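Local coordinates for protein lipase (Acinetobacter baumannii, PDB 4OPM) that is a putative lipase of the alpha/beta hydrolase fold that probably hydrolyses the ester bonds of triacylglycerols, at residues A[84-87]-A[88-92]; A[159-162]-A[163-166]; A[172-175]-A[176-179]; A[210-213]-A[214-217]; A[219-222]-A[223-227]. One frame throughout, in Å; residues are numbered along the deposited sequence.

Contact 1 (A[84-87]-A[88-92]); sequences TIVS and QDFDY
Ser87 and Phe90 form the ends of a type I beta turn, and the chain doubles back through Gln88 and Asp89 to bring 88-92 past 84-87. The closing bond runs from Phe90 N to Ser87 O over 3.3 Å, with an N-H...O angle of 151°, and the donor sits well above the carbonyl plane. The same Ser87 O also accepts from a water at 2.7 Å. That water donates a second bond, again 2.7 Å long, to Tyr92 OH, so it ties the start of the turn to a ring two residues beyond its end. Tyr92 OH is bonded in addition to Gln206 of helix 190-220.

On the apolar side Val86 serves both aromatic rings with its two methyls. CG1 stands over the centre of the Phe90 ring in a CH-pi contact, 3.9 Å from the centroid and only 9° off the normal. CG2 instead turns to the base of that ring, 3.7 Å from Phe90 CB, and to the phenol end of Tyr92, 3.3 Å from its OH. With its CG anti to the backbone N (chi1 -171°), Phe90 places its ring face against Val86. The edge of the same ring, at CD2, points onto the face of Tyr92, 3.6 Å above its plane.

Pro79, from a loop, and Ile32, from strand 32-39, close around this apolar group. The segment illustrates how a turn can be held by a CH-pi contact, a closing backbone bond and a bridging water on one of the long loops of an alpha/beta hydrolase, here the connection from strand 72-76 to helix 94-107.

Contact 2 (A[159-162]-A[163-166]); sequences DPTY and LKQL
Three successive bonds join residues three apart, Leu163 N to Pro160 O (3.0 Å), Lys164 N to Thr161 O (3.1 Å) and Gln165 N to Tyr162 O (3.0 Å), which makes 160-166 an unusually long 3-10 helix. Each amide approaches its carbonyl from above the plane, by 51° or more, as the tight winding of such a helix brings about.

The helix begins on Asp159. Its OD1 accepts from Thr161 N at 3.1 Å, an Asx turn, and also from Thr161 OG1 at 2.9 Å. Both donors reach the oxygen from the same face of the carboxylate, the hydroxyl nearer to its plane and on the syn side, so one oxygen grips the backbone and the side chain of the same residue. The segment belongs to the helical cap that alpha/beta hydrolases commonly carry between core strands, here between strands 137-143 and 237-242.

The three-residue repeat also pairs the side chains. Gln165 and Tyr162 lie side by side and point the same way, with amide and ring planes 77° apart; NE2 comes 3.6 Å from Tyr162 CD2, while OE1 stands at the ring edge, in its plane. One step earlier, the methylene chain of Lys164 passes over Thr161 O and then the methyl CG2, which CD approaches to 4.1 Å. The lysine is extended as far as CE and bends only at its last torsion (chi4 -77°), which delivers NZ to Asp212 and Gln208 of helix 190-220. Leu163 CD1 rests against Pro160 CB, and Pro160 itself packs on Ile215 of that same long helix.

Contact 3 (A[172-175]-A[176-179]); sequences GDFN and YLLK
Phe174 and Leu178, one helical turn apart, make the closest apolar contact between 172-175 and 176-179. Leu178 CG stands over one face of the phenyl ring in a CH-pi contact, 19° off the normal and displaced toward the rim, while CD2 reaches 3.6 Å from Phe174 CE1. Leu177 comes at the ring edge instead, its CD2 lying 4.2 Å from Phe174 CD1. The ring is carried there by chi1 -169°, which sets CG beside the carbonyl carbon.

Backbone bonds of the alpha-helical kind span the same turn: Leu177 N to Asp173 O (3.0 Å), Leu178 N to Phe174 O (2.9 Å) and Lys179 N to Asn175 O (3.2 Å). A further bond, from Tyr176 N to the O of the N-cap Gly172, is long and weak.

A water provides the polar link beside Asn175 and Lys179. It donates to Asn175 O and accepts from Asn175 ND2, each at 2.8 Å, and takes a weak bond from Lys179 NZ.

Around the helix start, Glu197 of helix 190-220 accepts from the N atoms of both Gly172 and Phe174. The Phe174 ring and Leu177 rest on Met200 of that helix, and Leu177 also meets Leu166 of the preceding 3-10 helix.

Contact 4 (A[210-213]-A[214-217]); sequences LVDQ and LIAL
Val211 turns CG1 anti to the backbone N (chi1 165°), and Ile215, one turn further on, sets its own CG1 beside its backbone N (chi1 -68°) and extends beyond it. These two choices bring Ile215 CD1 to 3.8 Å from Val211 CG1, the two branches crossing at an angle along one side of the helix. On the way, the isoleucine chain lies against the backbone, with CG1 3.3 Å from Val211 O. That carbonyl is therefore covered by the side chain of the very residue whose amide it holds: Ile215 N donates to it at 2.9 Å, nearly along the C=O axis.

Flanking bonds continue the alpha-helical pattern, Leu214 N to Leu210 O at 3.0 Å, Ala216 N to Asp212 O at 3.1 Å and Leu217 N to Gln213 O at 2.9 Å. All of this lies within helix 190-220, the longest helix of the chain and a main element of the cap over the alpha/beta hydrolase core.

Its sides have different neighbours. Leu210, Leu214 and Leu217 face helix 94-107: Leu210 meets Leu97, whereas Leu214 and Leu217 both meet Val94. Val211 looks instead to Leu167, beyond the 3-10 helix of the cap. Leu214 also lays its CB against the helix backbone, 3.4 Å from Val211 O three residues back, while Leu217 CB lies 3.4 Å from Gln213 O, four residues back.

Contact 5 (A[219-222]-A[223-227]); sequences KVYT and PDSFA
Ser225 overlaps the rim of Tyr221, its OG lying at the edge of the ring, near the plane and 3.7 Å from CD1. Here the chain leaves helix 190-220 and immediately starts helix 223-231, with Thr222 as the N-cap. The serine hydroxyl reaches back over the first turn to accept from Thr222 N at 3.0 Å, and the N-H...O angle of 175° makes the bond almost straight. Such a bond, from the N-cap amide to the side chain at N3, is the backward half of a capping box. It depends on Ser225 OG lying beside its own backbone N (chi1 -42°), so that it points toward the start of the helix.

Thr222 answers through its backbone. Its carbonyl O accepts from Phe226 N at 3.1 Å, the first regular bond of the new helix. The residue is thus held on both its N-H and its C=O by the turn that it caps. Its OG1 leans over that turn too, 3.3 Å from Asp224 CB.

Tyr221 has a second neighbour within its own segment: Val220 CG1 stands 3.6 Å above the centre of one ring face. Past the cap, Asp224 makes a salt bridge with Arg150, and the Phe226 ring meets Phe149 edge-to-face, anchoring the new helix on the loop that follows strand 137-143.

Pro223 opens the helix at N1, where no amide hydrogen is needed, and its ring presses closely on the cap residue, with CD just 3.3 Å from Thr222 CB.

In the fold
Helix 190-220 connects most of these local contacts. Contact 4 lies on it, and contact 5 marks its end, with centres 14 Å apart. Contact 2 lies alongside contact 4, their centres 10 Å apart, fastened by the 2.9 Å salt bridge from Lys164 NZ to Asp212 OD1. Contact 3 adjoins contact 2 through Leu166 O and Leu177 CD1, 3.4 Å apart. Contact 1, on the loop before helix 94-107, touches the same long helix, Tyr92 O lying 3.5 Å from Leu210 CD2. Leu166 and Leu177 come near, without touching, the probable Ser120-His274-Asp245 triad. Bound polyethylene glycol, probably from the crystallisation liquor, lies about 4 Å from the side chains of Leu163, Phe174, Leu217 and Phe226.

Contact 1 (A[84-87]-A[88-92])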
# COMPACT_ATOMS: atom_id res chain seq x y z
N THR A 84 14.28 4.05 0.74
CA THR A 84 14.05 5.49 0.56
C THR A 84 14.73 6.22 1.72
O THR A 84 14.61 5.79 2.87
CB THR A 84 12.56 5.79 0.41
OG1 THR A 84 12.18 5.35 -0.89
CG2 THR A 84 12.21 7.28 0.56
N ILE A 85 15.47 7.31 1.41
CA ILE A 85 16.22 8.09 2.38
C ILE A 85 15.61 9.48 2.51
O ILE A 85 15.34 10.16 1.51
CB ILE A 85 17.75 8.17 2.04
CG1 ILE A 85 18.37 6.77 1.80
CG2 ILE A 85 18.54 8.93 3.13
CD1 ILE A 85 19.61 6.78 0.90
N VAL A 86 15.37 9.88 3.75
CA VAL A 86 14.82 11.20 4.11
C VAL A 86 15.68 11.79 5.24
O VAL A 86 16.50 11.09 5.83
CB VAL A 86 13.32 11.14 4.50
CG1 VAL A 86 12.45 10.71 3.32
CG2 VAL A 86 13.09 10.22 5.70
N SER A 87 15.44 13.06 5.57
CA SER A 87 16.16 13.74 6.65
C SER A 87 15.77 13.15 8.01
O SER A 87 14.74 12.48 8.14
CB SER A 87 15.88 15.23 6.61
OG SER A 87 14.49 15.47 6.76
N GLN A 88 16.62 13.40 9.04
CA GLN A 88 16.39 12.90 10.39
C GLN A 88 15.14 13.52 11.02
O GLN A 88 14.52 12.87 11.87
CB GLN A 88 17.62 13.13 11.29
CG GLN A 88 18.82 12.21 10.97
CD GLN A 88 18.54 10.74 11.18
OE1 GLN A 88 18.42 9.96 10.23
NE2 GLN A 88 18.44 10.31 12.44
N ASP A 89 14.75 14.75 10.58
CA ASP A 89 13.58 15.48 11.09
C ASP A 89 12.39 15.46 10.10
O ASP A 89 11.50 16.32 10.18
CB ASP A 89 14.00 16.94 11.38
CG ASP A 89 14.30 17.77 10.14
OD1 ASP A 89 14.96 17.25 9.21
OD2 ASP A 89 13.82 18.92 10.08
N PHE A 90 12.34 14.46 9.20
CA PHE A 90 11.29 14.36 8.19
C PHE A 90 9.86 14.37 8.77
O PHE A 90 9.60 13.81 9.84
CB PHE A 90 11.49 13.10 7.33
CG PHE A 90 10.58 13.04 6.12
CD1 PHE A 90 10.79 13.88 5.03
CD2 PHE A 90 9.52 12.14 6.08
CE1 PHE A 90 9.92 13.83 3.92
CE2 PHE A 90 8.66 12.10 4.98
CZ PHE A 90 8.86 12.95 3.91
N ASP A 91 8.95 15.00 8.03
CA ASP A 91 7.52 15.07 8.33
C ASP A 91 6.80 13.84 7.72
O ASP A 91 6.54 13.80 6.51
CB ASP A 91 6.95 16.40 7.81
CG ASP A 91 5.44 16.53 7.82
OD1 ASP A 91 4.77 15.70 8.50
OD2 ASP A 91 4.92 17.47 7.20
N TYR A 92 6.44 12.87 8.57
CA TYR A 92 5.81 11.62 8.15
C TYR A 92 4.26 11.67 8.13
O TYR A 92 3.62 10.61 8.05
CB TYR A 92 6.25 10.47 9.07
CG TYR A 92 7.71 10.10 8.92
CD1 TYR A 92 8.11 9.16 7.97
CD2 TYR A 92 8.68 10.67 9.73
CE1 TYR A 92 9.45 8.81 7.83
CE2 TYR A 92 10.03 10.34 9.60
CZ TYR A 92 10.41 9.40 8.64
OH TYR A 92 11.73 9.05 8.51
O HOH W 1 13.65 10.48 9.68

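Contact 2 (A[159-162]-A[163-166])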
# COMPACT_ATOMS: atom_id res chain seq x y z
N ASP A 159 -9.32 3.59 18.58
CA ASP A 159 -8.23 4.23 19.31
C ASP A 159 -6.90 3.87 18.63
O ASP A 159 -6.31 2.83 18.97
CB ASP A 159 -8.24 3.87 20.81
CG ASP A 159 -7.17 4.58 21.63
OD1 ASP A 159 -6.38 5.36 21.04
OD2 ASP A 159 -7.10 4.34 22.85
N PRO A 160 -6.42 4.73 17.70
CA PRO A 160 -5.17 4.43 16.97
C PRO A 160 -3.93 4.28 17.85
O PRO A 160 -2.90 3.89 17.31
CB PRO A 160 -5.04 5.60 15.99
CG PRO A 160 -6.41 6.12 15.83
CD PRO A 160 -7.05 5.96 17.18
N THR A 161 -4.00 4.54 19.20
CA THR A 161 -2.84 4.31 20.07
C THR A 161 -2.53 2.79 20.06
O THR A 161 -1.39 2.39 20.27
CB THR A 161 -3.08 4.88 21.48
OG1 THR A 161 -3.64 6.20 21.38
CG2 THR A 161 -1.80 4.93 22.31
N TYR A 162 -3.56 1.96 19.78
CA TYR A 162 -3.41 0.50 19.71
C TYR A 162 -2.55 0.07 18.50
O TYR A 162 -2.04 -1.05 18.51
CB TYR A 162 -4.76 -0.20 19.70
CG TYR A 162 -5.34 -0.33 21.09
CD1 TYR A 162 -6.14 0.67 21.63
CD2 TYR A 162 -5.08 -1.46 21.87
CE1 TYR A 162 -6.68 0.54 22.92
CE2 TYR A 162 -5.61 -1.59 23.15
CZ TYR A 162 -6.41 -0.59 23.67
OH TYR A 162 -6.94 -0.73 24.93
N LEU A 163 -2.34 0.98 17.51
CA LEU A 163 -1.43 0.71 16.39
C LEU A 163 0.01 0.50 16.91
O LEU A 163 0.80 -0.17 16.24
CB LEU A 163 -1.45 1.85 15.34
CG LEU A 163 -2.72 2.00 14.49
CD1 LEU A 163 -2.63 3.24 13.62
CD2 LEU A 163 -2.99 0.76 13.63
N LYS A 164 0.33 1.01 18.12
CA LYS A 164 1.66 0.81 18.72
C LYS A 164 1.92 -0.68 19.03
O LYS A 164 3.09 -1.09 19.04
CB LYS A 164 1.82 1.65 19.99
CG LYS A 164 1.92 3.13 19.69
CD LYS A 164 1.94 3.95 20.98
CE LYS A 164 2.00 5.43 20.70
NZ LYS A 164 3.37 5.86 20.33
N GLN A 165 0.85 -1.48 19.27
CA GLN A 165 0.97 -2.93 19.55
C GLN A 165 1.40 -3.71 18.31
O GLN A 165 1.83 -4.87 18.42
CB GLN A 165 -0.36 -3.49 20.07
CG GLN A 165 -0.84 -2.85 21.39
CD GLN A 165 -2.04 -3.53 21.99
OE1 GLN A 165 -2.78 -4.28 21.34
NE2 GLN A 165 -2.30 -3.23 23.25
N LEU A 166 1.26 -3.10 17.13
CA LEU A 166 1.59 -3.71 15.84
C LEU A 166 3.01 -3.37 15.37
O LEU A 166 3.45 -3.87 14.32
CB LEU A 166 0.55 -3.29 14.78
CG LEU A 166 -0.92 -3.65 15.08
CD1 LEU A 166 -1.82 -3.18 13.96
CD2 LEU A 166 -1.10 -5.15 15.33

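Contact 3 (A[172-175]-A[176-179])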
# COMPACT_ATOMS: atom_id res chain seq x y z
N GLY A 172 10.40 -11.66 17.65
CA GLY A 172 9.11 -12.25 17.95
C GLY A 172 7.94 -11.35 17.61
O GLY A 172 6.81 -11.83 17.48
N ASP A 173 8.19 -10.03 17.44
CA ASP A 173 7.12 -9.08 17.10
C ASP A 173 6.54 -9.31 15.70
O ASP A 173 5.35 -9.07 15.51
CB ASP A 173 7.59 -7.63 17.20
CG ASP A 173 7.77 -7.09 18.61
OD1 ASP A 173 7.46 -7.83 19.59
OD2 ASP A 173 8.21 -5.93 18.75
N PHE A 174 7.35 -9.75 14.73
CA PHE A 174 6.86 -9.95 13.36
C PHE A 174 5.81 -11.06 13.32
O PHE A 174 4.78 -10.88 12.67
CB PHE A 174 8.00 -10.21 12.37
CG PHE A 174 7.62 -10.17 10.91
CD1 PHE A 174 6.61 -9.33 10.45
CD2 PHE A 174 8.31 -10.93 9.97
CE1 PHE A 174 6.26 -9.29 9.09
CE2 PHE A 174 7.97 -10.89 8.62
CZ PHE A 174 6.95 -10.07 8.19
N ASN A 175 6.03 -12.17 14.07
CA ASN A 175 5.05 -13.25 14.16
C ASN A 175 3.72 -12.74 14.74
O ASN A 175 2.66 -13.11 14.23
CB ASN A 175 5.57 -14.43 14.99
CG ASN A 175 6.24 -15.48 14.13
OD1 ASN A 175 7.40 -15.84 14.35
ND2 ASN A 175 5.53 -16.00 13.13
N TYR A 176 3.79 -11.86 15.76
CA TYR A 176 2.59 -11.27 16.35
C TYR A 176 1.83 -10.44 15.30
O TYR A 176 0.61 -10.57 15.15
CB TYR A 176 2.94 -10.40 17.58
CG TYR A 176 1.71 -9.77 18.20
CD1 TYR A 176 0.86 -10.51 19.02
CD2 TYR A 176 1.33 -8.47 17.88
CE1 TYR A 176 -0.31 -9.96 19.54
CE2 TYR A 176 0.17 -7.90 18.40
CZ TYR A 176 -0.65 -8.66 19.23
OH TYR A 176 -1.81 -8.12 19.74
N LEU A 177 2.57 -9.58 14.57
CA LEU A 177 1.99 -8.73 13.53
C LEU A 177 1.28 -9.57 12.46
O LEU A 177 0.14 -9.25 12.11
CB LEU A 177 3.05 -7.84 12.87
CG LEU A 177 2.56 -6.93 11.73
CD1 LEU A 177 1.58 -5.88 12.25
CD2 LEU A 177 3.72 -6.27 11.02
N LEU A 178 1.93 -10.64 11.98
CA LEU A 178 1.36 -11.51 10.94
C LEU A 178 0.04 -12.12 11.40
O LEU A 178 -0.89 -12.25 10.59
CB LEU A 178 2.32 -12.62 10.52
CG LEU A 178 3.66 -12.17 9.90
CD1 LEU A 178 4.61 -13.34 9.79
CD2 LEU A 178 3.46 -11.56 8.56
N LYS A 179 -0.06 -12.47 12.70
CA LYS A 179 -1.27 -13.06 13.29
C LYS A 179 -2.43 -12.05 13.29
O LYS A 179 -3.59 -12.46 13.31
CB LYS A 179 -1.02 -13.57 14.72
CG LYS A 179 -0.26 -14.90 14.73
CD LYS A 179 0.13 -15.33 16.15
CE LYS A 179 0.59 -16.78 16.22
NZ LYS A 179 1.95 -16.98 15.64
O HOH W 2 2.78 -15.53 12.78

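Contact 4 (A[210-213]-A[214-217])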
# COMPACT_ATOMS: atom_id res chain seq x y z
N LEU A 210 5.70 7.78 12.17
CA LEU A 210 4.55 7.64 11.27
C LEU A 210 3.28 7.41 12.09
O LEU A 210 2.27 8.10 11.89
CB LEU A 210 4.78 6.48 10.28
CG LEU A 210 5.60 6.81 9.04
CD1 LEU A 210 6.41 5.60 8.58
CD2 LEU A 210 4.71 7.28 7.92
N VAL A 211 3.34 6.46 13.05
CA VAL A 211 2.21 6.11 13.93
C VAL A 211 1.80 7.33 14.78
O VAL A 211 0.62 7.63 14.86
CB VAL A 211 2.54 4.87 14.80
CG1 VAL A 211 1.56 4.70 15.96
CG2 VAL A 211 2.56 3.62 13.92
N ASP A 212 2.77 8.04 15.38
CA ASP A 212 2.44 9.22 16.20
C ASP A 212 1.69 10.27 15.37
O ASP A 212 0.74 10.88 15.89
CB ASP A 212 3.70 9.81 16.83
CG ASP A 212 4.24 8.96 17.96
OD1 ASP A 212 3.43 8.24 18.61
OD2 ASP A 212 5.44 9.08 18.28
N GLN A 213 2.11 10.46 14.10
CA GLN A 213 1.50 11.41 13.16
C GLN A 213 0.07 10.96 12.82
O GLN A 213 -0.83 11.80 12.68
CB GLN A 213 2.35 11.52 11.88
CG GLN A 213 3.72 12.19 12.07
CD GLN A 213 3.62 13.66 12.32
OE1 GLN A 213 3.34 14.46 11.42
NE2 GLN A 213 3.87 14.07 13.55
N LEU A 214 -0.13 9.63 12.67
CA LEU A 214 -1.44 9.05 12.36
C LEU A 214 -2.41 9.27 13.52
O LEU A 214 -3.56 9.65 13.31
CB LEU A 214 -1.31 7.55 12.10
CG LEU A 214 -1.12 7.12 10.68
CD1 LEU A 214 -0.96 5.61 10.63
CD2 LEU A 214 -2.33 7.54 9.82
N ILE A 215 -1.92 9.07 14.76
CA ILE A 215 -2.69 9.28 15.99
C ILE A 215 -3.15 10.75 16.04
O ILE A 215 -4.34 11.01 16.25
CB ILE A 215 -1.87 8.86 17.24
CG1 ILE A 215 -1.65 7.31 17.28
CG2 ILE A 215 -2.54 9.35 18.54
CD1 ILE A 215 -0.56 6.88 18.25
N ALA A 216 -2.21 11.69 15.80
CA ALA A 216 -2.50 13.13 15.79
C ALA A 216 -3.49 13.50 14.67
O ALA A 216 -4.41 14.27 14.92
CB ALA A 216 -1.22 13.94 15.64
N LEU A 217 -3.34 12.91 13.45
CA LEU A 217 -4.24 13.15 12.31
C LEU A 217 -5.68 12.72 12.65
O LEU A 217 -6.63 13.46 12.37
CB LEU A 217 -3.73 12.43 11.05
CG LEU A 217 -4.42 12.80 9.74
CD1 LEU A 217 -3.93 14.15 9.21
CD2 LEU A 217 -4.16 11.72 8.68

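Contact 5 (A[219-222]-A[223-227])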
# COMPACT_ATOMS: atom_id res chain seq x y z
N LYS A 219 -6.99 12.64 15.59
CA LYS A 219 -7.53 13.57 16.59
C LYS A 219 -8.06 14.84 15.93
O LYS A 219 -8.98 15.46 16.46
CB LYS A 219 -6.49 13.95 17.64
CG LYS A 219 -6.17 12.83 18.61
CD LYS A 219 -5.07 13.21 19.57
CE LYS A 219 -4.71 12.05 20.46
NZ LYS A 219 -3.46 12.31 21.23
N VAL A 220 -7.45 15.25 14.80
CA VAL A 220 -7.81 16.48 14.09
C VAL A 220 -9.05 16.28 13.21
O VAL A 220 -9.98 17.09 13.26
CB VAL A 220 -6.62 17.03 13.24
CG1 VAL A 220 -7.04 18.23 12.39
CG2 VAL A 220 -5.44 17.40 14.13
N TYR A 221 -9.05 15.21 12.39
CA TYR A 221 -10.11 14.96 11.42
C TYR A 221 -11.09 13.89 11.89
O TYR A 221 -10.80 13.08 12.77
CB TYR A 221 -9.49 14.59 10.05
CG TYR A 221 -8.67 15.75 9.50
CD1 TYR A 221 -9.28 16.90 9.03
CD2 TYR A 221 -7.28 15.70 9.51
CE1 TYR A 221 -8.54 17.99 8.58
CE2 TYR A 221 -6.51 16.78 9.06
CZ TYR A 221 -7.15 17.93 8.59
OH TYR A 221 -6.45 19.01 8.13
N THR A 222 -12.30 13.94 11.34
CA THR A 222 -13.40 13.06 11.72
C THR A 222 -13.99 12.32 10.52
O THR A 222 -13.62 12.64 9.38
CB THR A 222 -14.52 13.95 12.32
OG1 THR A 222 -15.07 14.76 11.28
CG2 THR A 222 -14.07 14.78 13.53
N PRO A 223 -15.01 11.42 10.70
CA PRO A 223 -15.67 10.83 9.52
C PRO A 223 -16.34 11.92 8.65
O PRO A 223 -16.40 11.77 7.44
CB PRO A 223 -16.69 9.87 10.14
CG PRO A 223 -16.15 9.56 11.49
CD PRO A 223 -15.57 10.88 11.94
N ASP A 224 -16.79 13.05 9.26
CA ASP A 224 -17.33 14.20 8.52
C ASP A 224 -16.28 14.76 7.54
O ASP A 224 -16.59 15.00 6.38
CB ASP A 224 -17.82 15.30 9.46
CG ASP A 224 -19.23 15.12 10.00
OD1 ASP A 224 -19.92 14.18 9.55
OD2 ASP A 224 -19.64 15.92 10.87
N SER A 225 -15.03 14.91 8.02
CA SER A 225 -13.90 15.39 7.20
C SER A 225 -13.63 14.43 6.04
O SER A 225 -13.40 14.86 4.91
CB SER A 225 -12.62 15.51 8.04
OG SER A 225 -12.84 16.06 9.32
N PHE A 226 -13.70 13.13 6.33
CA PHE A 226 -13.45 12.08 5.35
C PHE A 226 -14.53 12.08 4.27
O PHE A 226 -14.22 11.87 3.10
CB PHE A 226 -13.36 10.72 6.05
CG PHE A 226 -12.91 9.61 5.13
CD1 PHE A 226 -11.59 9.53 4.70
CD2 PHE A 226 -13.80 8.63 4.72
CE1 PHE A 226 -11.18 8.51 3.85
CE2 PHE A 226 -13.39 7.59 3.88
CZ PHE A 226 -12.08 7.54 3.44
N ALA A 227 -15.80 12.37 4.66
CA ALA A 227 -16.92 12.46 3.71
C ALA A 227 -16.72 13.65 2.77
O ALA A 227 -17.03 13.55 1.58
CB ALA A 227 -18.23 12.57 4.46